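Local coordinates for protein designed CISK-PX domain (Synthetic construct, PDB 4OXW) that adopts the phosphoinositide-binding PX fold as a computationally designed version of the CISK PX domain, and may bind phosphoinositides as natural PX domains do, at residues 8-16 with 27-35; 48-59 with 100-110. One frame throughout, in Å; residues are numbered along the deposited sequence.

Overall arrangement
Interaction 1 pairs the first two strands of the three-stranded antiparallel sheet, and interaction 2 packs helix 45-58 against the C-terminal helices; together they give the sheet-plus-helices build of a PX domain. Their centres lie about 17 Å apart, yet they share one apolar core. Ile30 CD1 of the sheet lies 3.6 Å from Phe110 CE2 and 3.7 Å from Phe48 CZ, while Ile12 CD1 approaches Phe48 CZ at 3.9 Å. The aromatic end of 48-59 with 100-110 therefore abuts the isoleucine pair of 8-16 with 27-35. A bound sulfate, probably from the crystallisation liquor, lies about 6 Å from the side chain of Tyr28 in interaction 1.

Interaction 1: 8-16 with 27-35; sequences MKVSIPDFE and MYKIKVKTG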
loop_
_atom_site.group_PDB
_atom_site.type_symbol
_atom_site.label_atom_id
_atom_site.label_comp_id
_atom_site.label_asym_id
_atom_site.label_seq_id
_atom_site.Cartn_x
_atom_site.Cartn_y
_atom_site.Cartn_z
ATOM N N MET A 8 -4.703 -15.159 1.706
ATOM C CA MET A 8 -4.917 -13.827 1.061
ATOM C C MET A 8 -3.762 -13.457 0.129
ATOM O O MET A 8 -2.601 -13.442 0.542
ATOM C CB MET A 8 -5.111 -12.749 2.122
ATOM C CG MET A 8 -5.495 -11.387 1.566
ATOM S SD MET A 8 -6.247 -10.321 2.818
ATOM C CE MET A 8 -7.771 -11.199 3.156
ATOM N N LYS A 9 -4.098 -13.161 -1.127
ATOM C CA LYS A 9 -3.121 -12.875 -2.176
ATOM C C LYS A 9 -3.360 -11.395 -2.491
ATOM O O LYS A 9 -4.512 -11.017 -2.661
ATOM C CB LYS A 9 -3.430 -13.741 -3.406
ATOM C CG LYS A 9 -2.241 -14.071 -4.284
ATOM C CD LYS A 9 -2.353 -15.462 -4.909
ATOM C CE LYS A 9 -3.102 -15.431 -6.236
ATOM N NZ LYS A 9 -3.743 -16.735 -6.573
ATOM N N VAL A 10 -2.296 -10.572 -2.495
ATOM C CA VAL A 10 -2.406 -9.148 -2.837
ATOM C C VAL A 10 -1.432 -8.750 -3.931
ATOM O O VAL A 10 -0.370 -9.364 -4.083
ATOM C CB VAL A 10 -2.190 -8.247 -1.614
ATOM C CG1 VAL A 10 -3.292 -8.521 -0.599
ATOM C CG2 VAL A 10 -0.828 -8.515 -0.978
ATOM N N SER A 11 -1.801 -7.755 -4.721
ATOM C CA SER A 11 -0.921 -7.208 -5.755
ATOM C C SER A 11 -1.328 -5.764 -6.020
ATOM O O SER A 11 -2.371 -5.320 -5.551
ATOM C CB SER A 11 -1.014 -8.003 -7.075
ATOM O OG SER A 11 -2.328 -7.970 -7.625
ATOM N N ILE A 12 -0.438 -5.007 -6.664
ATOM C CA ILE A 12 -0.690 -3.626 -7.024
ATOM C C ILE A 12 -0.390 -3.435 -8.508
ATOM O O ILE A 12 0.756 -3.123 -8.910
ATOM C CB ILE A 12 0.144 -2.625 -6.163
ATOM C CG1 ILE A 12 -0.065 -2.910 -4.685
ATOM C CG2 ILE A 12 -0.284 -1.196 -6.498
ATOM C CD1 ILE A 12 0.712 -1.971 -3.772
ATOM N N PRO A 13 -1.414 -3.681 -9.346
ATOM C CA PRO A 13 -1.201 -3.661 -10.799
ATOM C C PRO A 13 -0.911 -2.272 -11.346
ATOM O O PRO A 13 -0.138 -2.127 -12.309
ATOM C CB PRO A 13 -2.530 -4.206 -11.342
ATOM C CG PRO A 13 -3.519 -4.048 -10.232
ATOM C CD PRO A 13 -2.712 -4.262 -8.988
ATOM N N ASP A 14 -1.504 -1.253 -10.733
ATOM C CA ASP A 14 -1.400 0.104 -11.255
ATOM C C ASP A 14 -1.467 1.154 -10.189
ATOM O O ASP A 14 -1.995 0.901 -9.093
ATOM C CB ASP A 14 -2.577 0.414 -12.168
ATOM C CG ASP A 14 -2.791 -0.619 -13.215
ATOM O OD1 ASP A 14 -2.017 -0.621 -14.196
ATOM O OD2 ASP A 14 -3.743 -1.408 -13.051
ATOM N N PHE A 15 -0.967 2.339 -10.539
ATOM C CA PHE A 15 -1.273 3.576 -9.838
ATOM C C PHE A 15 -2.170 4.453 -10.734
ATOM O O PHE A 15 -2.271 4.243 -11.968
ATOM C CB PHE A 15 -0.001 4.300 -9.417
ATOM C CG PHE A 15 0.826 4.790 -10.530
ATOM C CD1 PHE A 15 0.453 5.901 -11.241
ATOM C CD2 PHE A 15 1.979 4.127 -10.897
ATOM C CE1 PHE A 15 1.232 6.348 -12.309
ATOM C CE2 PHE A 15 2.761 4.580 -11.928
ATOM C CZ PHE A 15 2.378 5.677 -12.653
ATOM N N GLU A 16 -2.859 5.393 -10.112
ATOM C CA GLU A 16 -3.799 6.259 -10.809
ATOM C C GLU A 16 -3.691 7.641 -10.196
ATOM O O GLU A 16 -3.496 7.785 -8.988
ATOM C CB GLU A 16 -5.223 5.747 -10.619
ATOM C CG GLU A 16 -5.452 4.411 -11.305
ATOM C CD GLU A 16 -6.822 3.826 -11.076
ATOM O OE1 GLU A 16 -7.693 4.534 -10.521
ATOM O OE2 GLU A 16 -7.011 2.647 -11.464
ATOM N N MET A 27 -2.879 7.429 -6.211
ATOM C CA MET A 27 -3.417 6.288 -5.487
ATOM C C MET A 27 -2.980 5.000 -6.142
ATOM O O MET A 27 -2.800 4.920 -7.350
ATOM C CB MET A 27 -4.922 6.364 -5.442
ATOM C CG MET A 27 -5.417 7.609 -4.744
ATOM S SD MET A 27 -6.630 7.203 -3.491
ATOM C CE MET A 27 -7.090 8.882 -3.042
ATOM N N TYR A 28 -2.783 3.980 -5.316
ATOM C CA TYR A 28 -2.304 2.677 -5.749
ATOM C C TYR A 28 -3.478 1.735 -5.641
ATOM O O TYR A 28 -4.149 1.722 -4.619
ATOM C CB TYR A 28 -1.090 2.183 -4.880
ATOM C CG TYR A 28 0.090 3.134 -5.056
ATOM C CD1 TYR A 28 1.000 2.958 -6.091
ATOM C CD2 TYR A 28 0.227 4.251 -4.265
ATOM C CE1 TYR A 28 2.024 3.855 -6.329
ATOM C CE2 TYR A 28 1.259 5.165 -4.476
ATOM C CZ TYR A 28 2.145 4.986 -5.554
ATOM O OH TYR A 28 3.199 5.882 -5.828
ATOM N N LYS A 29 -3.758 1.011 -6.722
ATOM C CA LYS A 29 -4.849 0.056 -6.746
ATOM C C LYS A 29 -4.353 -1.290 -6.218
ATOM O O LYS A 29 -3.527 -1.941 -6.851
ATOM C CB LYS A 29 -5.357 -0.087 -8.186
ATOM C CG LYS A 29 -6.435 -1.124 -8.314
ATOM C CD LYS A 29 -6.911 -1.280 -9.747
ATOM C CE LYS A 29 -8.142 -2.186 -9.771
ATOM N NZ LYS A 29 -8.608 -2.455 -11.174
ATOM N N ILE A 30 -4.821 -1.685 -5.034
ATOM C CA ILE A 30 -4.459 -2.975 -4.455
ATOM C C ILE A 30 -5.575 -4.001 -4.802
ATOM O O ILE A 30 -6.741 -3.816 -4.415
ATOM C CB ILE A 30 -4.291 -2.918 -2.943
ATOM C CG1 ILE A 30 -3.420 -1.706 -2.517
ATOM C CG2 ILE A 30 -3.739 -4.254 -2.420
ATOM C CD1 ILE A 30 -3.360 -1.505 -1.020
ATOM N N LYS A 31 -5.201 -5.038 -5.532
ATOM C CA LYS A 31 -6.104 -6.166 -5.855
ATOM C C LYS A 31 -5.927 -7.223 -4.764
ATOM O O LYS A 31 -4.800 -7.593 -4.417
ATOM C CB LYS A 31 -5.780 -6.756 -7.244
ATOM C CG LYS A 31 -6.268 -5.874 -8.391
ATOM C CD LYS A 31 -5.981 -6.463 -9.771
ATOM C CE LYS A 31 -6.184 -7.974 -9.857
ATOM N NZ LYS A 31 -5.962 -8.455 -11.260
ATOM N N VAL A 32 -7.045 -7.648 -4.168
ATOM C CA VAL A 32 -7.032 -8.520 -3.009
ATOM C C VAL A 32 -7.855 -9.751 -3.397
ATOM O O VAL A 32 -8.928 -9.612 -3.940
ATOM C CB VAL A 32 -7.640 -7.852 -1.782
ATOM C CG1 VAL A 32 -7.563 -8.774 -0.562
ATOM C CG2 VAL A 32 -6.972 -6.519 -1.487
ATOM N N LYS A 33 -7.278 -10.940 -3.216
ATOM C CA LYS A 33 -7.976 -12.217 -3.477
ATOM C C LYS A 33 -7.977 -13.084 -2.235
ATOM O O LYS A 33 -6.990 -13.166 -1.491
ATOM C CB LYS A 33 -7.266 -12.935 -4.616
ATOM C CG LYS A 33 -7.414 -12.196 -5.912
ATOM C CD LYS A 33 -6.318 -12.529 -6.898
ATOM C CE LYS A 33 -6.572 -13.846 -7.609
ATOM N NZ LYS A 33 -5.888 -13.849 -8.937
ATOM N N THR A 34 -9.103 -13.713 -1.942
ATOM C CA THR A 34 -9.098 -14.661 -0.859
ATOM C C THR A 34 -10.165 -15.665 -1.221
ATOM O O THR A 34 -11.233 -15.287 -1.678
ATOM C CB THR A 34 -9.339 -14.033 0.516
ATOM O OG1 THR A 34 -9.217 -15.049 1.517
ATOM C CG2 THR A 34 -10.685 -13.409 0.624
ATOM N N GLY A 35 -9.871 -16.946 -1.070
ATOM C CA GLY A 35 -10.841 -17.924 -1.614
ATOM C C GLY A 35 -11.079 -17.682 -3.081
ATOM O O GLY A 35 -10.124 -17.600 -3.863
HETATM O O HOH W 1 -3.930 -9.988 -6.443
HETATM O O HOH W 2 -6.042 -3.111 -12.891
#
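Lys9 and Lys33 exchange two nearly straight backbone hydrogen bonds, Lys9 N to Lys33 O at 2.9 Å (170°) and Lys33 N to Lys9 O at 2.8 Å. Ser11 with Lys31 and Glu16 with Met27 form further reciprocal pairs, defining an antiparallel hairpin. Between them the ladder is interrupted at Pro13, which has no N-H to donate; its CD instead sits 3.3 Å from Lys29 O, a buried carbonyl with no polar partner in the model. Lys29 N to Asp14 O at 3.0 Å resumes it. Water 1 links Ser11 OG to Lys31 O, and water 2 joins Asp14 OD2 to Lys29 NZ.

On the lysine-bearing face, Pro13 CG presses against Lys31 CD at 3.5 Å, a tight carbon contact. On the other face, Ile12 CG2 lies at the edge of the Tyr28 ring, near its plane, 3.8 Å from Tyr28 CB, while Ile12 and Ile30 run alongside each other, CG1 to CG1. Met8 SD touches Val32 CG1 at 3.9 Å.

The chemistry is two-faced: four lysines share one side with Asp14 and Glu16, whose carboxylates probably offset charge near Lys29, though Lys9 NZ and Lys33 NZ (4.3 Å) probably repel; the aliphatic side joins the core.

Interaction 2: 48-59 with 100-110; sequences FYWLHKKLQQRY and VLANDELVVSF
Helices 48-58 and 105-110 run nearly antiparallel, their N-to-C directions 163° apart and their axes 10.6 Å apart at closest approach. Leu106 is the central knob, seated among Leu51, Lys54, Leu55 and Arg58. Its CD1 lies over the centre of one guanidinium face, 3.7 Å from Arg58 CZ, while CD2 reaches Trp50 CZ3. Leu51 and Leu106 overlap head to tail, and Leu51 splits its branches: CD1 meets Leu106 CB, and CD2 sits over the Phe110 ring in a CH-pi contact, 3.8 Å from the centroid and almost on the ring normal. With its CG anti to the backbone N, Phe110 reaches across to Phe48 and directs CZ over the centre of that ring. The pair is T-shaped, with centroids 4.9 Å apart and planes at 72°.

At the other end, the extended Arg58 chain brings NH1 to Asp104 OD1 at 2.8 Å, forming a salt bridge on the syn side of the carboxylate, though the N-H is bent to 138°. Asp104 OD2 caps the following helix by accepting from Leu106 N at 2.9 Å. Tyr59 presents its ring edge to OD1, with CE2 3.5 Å away, and packs CD2 against Leu101 CD2 at 3.6 Å. Leu55 CD1 meets Val107 CG2; Ile95 of helix 78-96 adjoins both residues.

The buried Asp104 carboxylate is therefore gripped by two N-H groups, one from each segment. Its negative charge is probably stabilised by both Arg58 and the helix N-terminus; salt bridge and N-cap sit at one end of the contact, leucine-aromatic packing at the other.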
loop_
_atom_site.group_PDB
_atom_site.type_symbol
_atom_site.label_atom_id
_atom_site.label_comp_id
_atom_site.label_asym_id
_atom_site.label_seq_id
_atom_site.Cartn_x
_atom_site.Cartn_y
_atom_site.Cartn_z
ATOM N N PHE A 48 -0.339 3.977 3.445
ATOM C CA PHE A 48 0.661 2.969 3.747
ATOM C C PHE A 48 1.592 3.404 4.866
ATOM O O PHE A 48 1.942 2.614 5.729
ATOM C CB PHE A 48 1.563 2.639 2.573
ATOM C CG PHE A 48 0.941 1.810 1.488
ATOM C CD1 PHE A 48 1.141 0.423 1.465
ATOM C CD2 PHE A 48 0.240 2.384 0.444
ATOM C CE1 PHE A 48 0.620 -0.331 0.425
ATOM C CE2 PHE A 48 -0.291 1.623 -0.600
ATOM C CZ PHE A 48 -0.083 0.253 -0.609
ATOM N N TYR A 49 1.975 4.682 4.879
ATOM C CA TYR A 49 2.888 5.202 5.891
ATOM C C TYR A 49 2.247 5.177 7.293
ATOM O O TYR A 49 2.896 4.759 8.248
ATOM C CB TYR A 49 3.278 6.624 5.512
ATOM C CG TYR A 49 4.345 7.228 6.396
ATOM C CD1 TYR A 49 5.692 7.083 6.093
ATOM C CD2 TYR A 49 3.983 7.968 7.493
ATOM C CE1 TYR A 49 6.664 7.625 6.910
ATOM C CE2 TYR A 49 4.941 8.534 8.299
ATOM C CZ TYR A 49 6.267 8.359 8.005
ATOM O OH TYR A 49 7.197 8.951 8.831
ATOM N N TRP A 50 0.989 5.593 7.381
ATOM C CA TRP A 50 0.236 5.534 8.633
ATOM C C TRP A 50 0.097 4.075 9.111
ATOM O O TRP A 50 0.366 3.795 10.297
ATOM C CB TRP A 50 -1.139 6.194 8.496
ATOM C CG TRP A 50 -1.809 6.482 9.834
ATOM C CD1 TRP A 50 -1.673 7.607 10.597
ATOM C CD2 TRP A 50 -2.694 5.623 10.536
ATOM N NE1 TRP A 50 -2.425 7.488 11.753
ATOM C CE2 TRP A 50 -3.076 6.290 11.733
ATOM C CE3 TRP A 50 -3.202 4.356 10.285
ATOM C CZ2 TRP A 50 -3.928 5.719 12.658
ATOM C CZ3 TRP A 50 -4.064 3.800 11.189
ATOM C CH2 TRP A 50 -4.416 4.479 12.373
ATOM N N LEU A 51 -0.289 3.164 8.205
ATOM C CA LEU A 51 -0.410 1.742 8.540
ATOM C C LEU A 51 0.924 1.251 9.125
ATOM O O LEU A 51 0.980 0.583 10.171
ATOM C CB LEU A 51 -0.748 0.929 7.293
ATOM C CG LEU A 51 -0.681 -0.569 7.530
ATOM C CD1 LEU A 51 -1.825 -0.984 8.449
ATOM C CD2 LEU A 51 -0.758 -1.289 6.204
ATOM N N HIS A 52 2.022 1.580 8.443
ATOM C CA HIS A 52 3.330 1.136 8.845
ATOM C C HIS A 52 3.696 1.609 10.239
ATOM O O HIS A 52 4.166 0.837 11.071
ATOM C CB HIS A 52 4.327 1.721 7.890
ATOM C CG HIS A 52 5.725 1.319 8.170
ATOM N ND1 HIS A 52 6.167 0.019 8.009
ATOM C CD2 HIS A 52 6.792 2.038 8.578
ATOM C CE1 HIS A 52 7.449 -0.035 8.306
ATOM N NE2 HIS A 52 7.848 1.173 8.663
ATOM N N LYS A 53 3.479 2.889 10.502
ATOM C CA LYS A 53 3.861 3.432 11.813
ATOM C C LYS A 53 3.065 2.738 12.920
ATOM O O LYS A 53 3.630 2.407 13.966
ATOM C CB LYS A 53 3.643 4.943 11.850
ATOM C CG LYS A 53 4.682 5.745 11.071
ATOM C CD LYS A 53 6.111 5.521 11.560
ATOM C CE LYS A 53 7.107 6.279 10.700
ATOM N NZ LYS A 53 8.476 5.695 10.768
ATOM N N LYS A 54 1.790 2.464 12.687
ATOM C CA LYS A 54 0.946 1.836 13.723
ATOM C C LYS A 54 1.250 0.372 13.868
ATOM O O LYS A 54 1.260 -0.140 14.972
ATOM C CB LYS A 54 -0.541 2.051 13.438
ATOM C CG LYS A 54 -0.913 3.515 13.435
ATOM C CD LYS A 54 -0.303 4.226 14.652
ATOM C CE LYS A 54 -1.060 5.470 15.063
ATOM N NZ LYS A 54 -0.217 6.513 15.718
ATOM N N LEU A 55 1.515 -0.311 12.763
ATOM C CA LEU A 55 1.901 -1.721 12.844
ATOM C C LEU A 55 3.226 -1.918 13.494
ATOM O O LEU A 55 3.437 -2.895 14.236
ATOM C CB LEU A 55 1.975 -2.351 11.460
ATOM C CG LEU A 55 0.680 -2.857 10.905
ATOM C CD1 LEU A 55 0.999 -3.481 9.550
ATOM C CD2 LEU A 55 -0.026 -3.910 11.765
ATOM N N GLN A 56 4.147 -1.021 13.192
ATOM C CA GLN A 56 5.487 -1.092 13.734
ATOM C C GLN A 56 5.450 -0.946 15.259
ATOM O O GLN A 56 6.281 -1.517 15.968
ATOM C CB GLN A 56 6.289 0.019 13.099
ATOM C CG GLN A 56 7.751 0.082 13.415
ATOM C CD GLN A 56 8.437 1.076 12.511
ATOM O OE1 GLN A 56 8.181 2.277 12.576
ATOM N NE2 GLN A 56 9.297 0.574 11.642
ATOM N N GLN A 57 4.483 -0.200 15.768
ATOM C CA GLN A 57 4.325 -0.073 17.219
ATOM C C GLN A 57 3.880 -1.398 17.844
ATOM O O GLN A 57 4.324 -1.738 18.934
ATOM C CB GLN A 57 3.367 1.055 17.577
ATOM C CG GLN A 57 3.973 2.433 17.344
ATOM C CD GLN A 57 2.952 3.543 17.076
ATOM O OE1 GLN A 57 1.755 3.413 17.366
ATOM N NE2 GLN A 57 3.435 4.654 16.516
ATOM N N ARG A 58 3.052 -2.161 17.138
ATOM C CA ARG A 58 2.489 -3.388 17.665
ATOM C C ARG A 58 3.427 -4.576 17.467
ATOM O O ARG A 58 3.587 -5.424 18.364
ATOM C CB ARG A 58 1.157 -3.679 16.970
ATOM C CG ARG A 58 0.021 -2.720 17.290
ATOM C CD ARG A 58 -1.267 -3.210 16.627
ATOM N NE ARG A 58 -2.407 -2.316 16.811
ATOM C CZ ARG A 58 -3.672 -2.652 16.554
ATOM N NH1 ARG A 58 -3.971 -3.867 16.107
ATOM N NH2 ARG A 58 -4.650 -1.772 16.750
ATOM N N TYR A 59 4.071 -4.632 16.302
ATOM C CA TYR A 59 4.827 -5.792 15.869
ATOM C C TYR A 59 6.125 -5.388 15.197
ATOM O O TYR A 59 6.354 -5.749 14.047
ATOM C CB TYR A 59 4.004 -6.601 14.878
ATOM C CG TYR A 59 2.735 -7.209 15.430
ATOM C CD1 TYR A 59 2.796 -8.360 16.207
ATOM C CD2 TYR A 59 1.466 -6.655 15.163
ATOM C CE1 TYR A 59 1.656 -8.950 16.715
ATOM C CE2 TYR A 59 0.314 -7.235 15.693
ATOM C CZ TYR A 59 0.425 -8.389 16.458
ATOM O OH TYR A 59 -0.682 -9.011 16.993
ATOM N N VAL A 100 -0.372 -13.316 11.601
ATOM C CA VAL A 100 -0.690 -12.404 12.686
ATOM C C VAL A 100 -0.974 -10.951 12.198
ATOM O O VAL A 100 -1.844 -10.260 12.699
ATOM C CB VAL A 100 0.461 -12.374 13.722
ATOM C CG1 VAL A 100 0.223 -11.285 14.745
ATOM C CG2 VAL A 100 0.577 -13.723 14.437
ATOM N N LEU A 101 -0.210 -10.505 11.215
ATOM C CA LEU A 101 -0.460 -9.186 10.620
ATOM C C LEU A 101 -1.678 -9.200 9.703
ATOM O O LEU A 101 -2.470 -8.267 9.734
ATOM C CB LEU A 101 0.752 -8.731 9.803
ATOM C CG LEU A 101 2.067 -8.627 10.581
ATOM C CD1 LEU A 101 3.186 -8.165 9.688
ATOM C CD2 LEU A 101 1.929 -7.704 11.759
ATOM N N ALA A 102 -1.820 -10.239 8.902
ATOM C CA ALA A 102 -2.952 -10.353 7.974
ATOM C C ALA A 102 -4.293 -10.287 8.705
ATOM O O ALA A 102 -5.312 -9.818 8.152
ATOM C CB ALA A 102 -2.846 -11.655 7.179
ATOM N N ASN A 103 -4.296 -10.743 9.960
ATOM C CA ASN A 103 -5.492 -10.762 10.777
ATOM C C ASN A 103 -5.641 -9.608 11.728
ATOM O O ASN A 103 -6.644 -9.485 12.445
ATOM C CB ASN A 103 -5.557 -12.103 11.528
ATOM C CG ASN A 103 -5.776 -13.263 10.587
ATOM O OD1 ASN A 103 -4.886 -14.090 10.361
ATOM N ND2 ASN A 103 -6.946 -13.300 9.982
ATOM N N ASP A 104 -4.652 -8.729 11.731
ATOM C CA ASP A 104 -4.723 -7.565 12.538
ATOM C C ASP A 104 -5.774 -6.592 11.997
ATOM O O ASP A 104 -5.922 -6.440 10.782
ATOM C CB ASP A 104 -3.345 -6.922 12.638
ATOM C CG ASP A 104 -3.323 -5.774 13.579
ATOM O OD1 ASP A 104 -2.829 -5.956 14.700
ATOM O OD2 ASP A 104 -3.811 -4.682 13.224
ATOM N N GLU A 105 -6.532 -5.982 12.903
ATOM C CA GLU A 105 -7.641 -5.123 12.533
ATOM C C GLU A 105 -7.198 -3.961 11.595
ATOM O O GLU A 105 -7.973 -3.519 10.738
ATOM C CB GLU A 105 -8.324 -4.563 13.774
ATOM C CG GLU A 105 -9.139 -5.620 14.516
ATOM C CD GLU A 105 -9.551 -5.202 15.923
ATOM O OE1 GLU A 105 -9.640 -3.979 16.199
ATOM O OE2 GLU A 105 -9.795 -6.111 16.751
ATOM N N LEU A 106 -5.986 -3.485 11.786
ATOM C CA LEU A 106 -5.475 -2.380 10.942
ATOM C C LEU A 106 -5.344 -2.847 9.532
ATOM O O LEU A 106 -5.680 -2.131 8.593
ATOM C CB LEU A 106 -4.122 -1.881 11.434
ATOM C CG LEU A 106 -4.171 -1.122 12.742
ATOM C CD1 LEU A 106 -2.777 -1.009 13.325
ATOM C CD2 LEU A 106 -4.808 0.227 12.527
ATOM N N VAL A 107 -4.798 -4.038 9.362
ATOM C CA VAL A 107 -4.563 -4.552 8.040
ATOM C C VAL A 107 -5.867 -4.936 7.387
ATOM O O VAL A 107 -6.080 -4.678 6.212
ATOM C CB VAL A 107 -3.603 -5.741 8.109
ATOM C CG1 VAL A 107 -3.462 -6.377 6.724
ATOM C CG2 VAL A 107 -2.253 -5.256 8.650
ATOM N N VAL A 108 -6.770 -5.578 8.137
ATOM C CA VAL A 108 -8.061 -5.932 7.592
ATOM C C VAL A 108 -8.784 -4.686 7.060
ATOM O O VAL A 108 -9.309 -4.696 5.944
ATOM C CB VAL A 108 -8.918 -6.655 8.663
ATOM C CG1 VAL A 108 -10.356 -6.817 8.214
ATOM C CG2 VAL A 108 -8.295 -8.023 8.946
ATOM N N SER A 109 -8.733 -3.619 7.830
ATOM C CA SER A 109 -9.336 -2.362 7.412
ATOM C C SER A 109 -8.618 -1.800 6.150
ATOM O O SER A 109 -9.284 -1.430 5.122
ATOM C CB SER A 109 -9.296 -1.359 8.555
ATOM O OG SER A 109 -9.740 -0.066 8.108
ATOM N N PHE A 110 -7.288 -1.804 6.208
ATOM C CA PHE A 110 -6.462 -1.278 5.100
ATOM C C PHE A 110 -6.851 -1.945 3.807
ATOM O O PHE A 110 -6.944 -1.308 2.752
ATOM C CB PHE A 110 -4.988 -1.458 5.397
ATOM C CG PHE A 110 -4.088 -0.816 4.376
ATOM C CD1 PHE A 110 -3.826 0.540 4.439
ATOM C CD2 PHE A 110 -3.470 -1.587 3.384
ATOM C CE1 PHE A 110 -2.990 1.134 3.525
ATOM C CE2 PHE A 110 -2.590 -1.001 2.488
ATOM C CZ PHE A 110 -2.354 0.367 2.570
#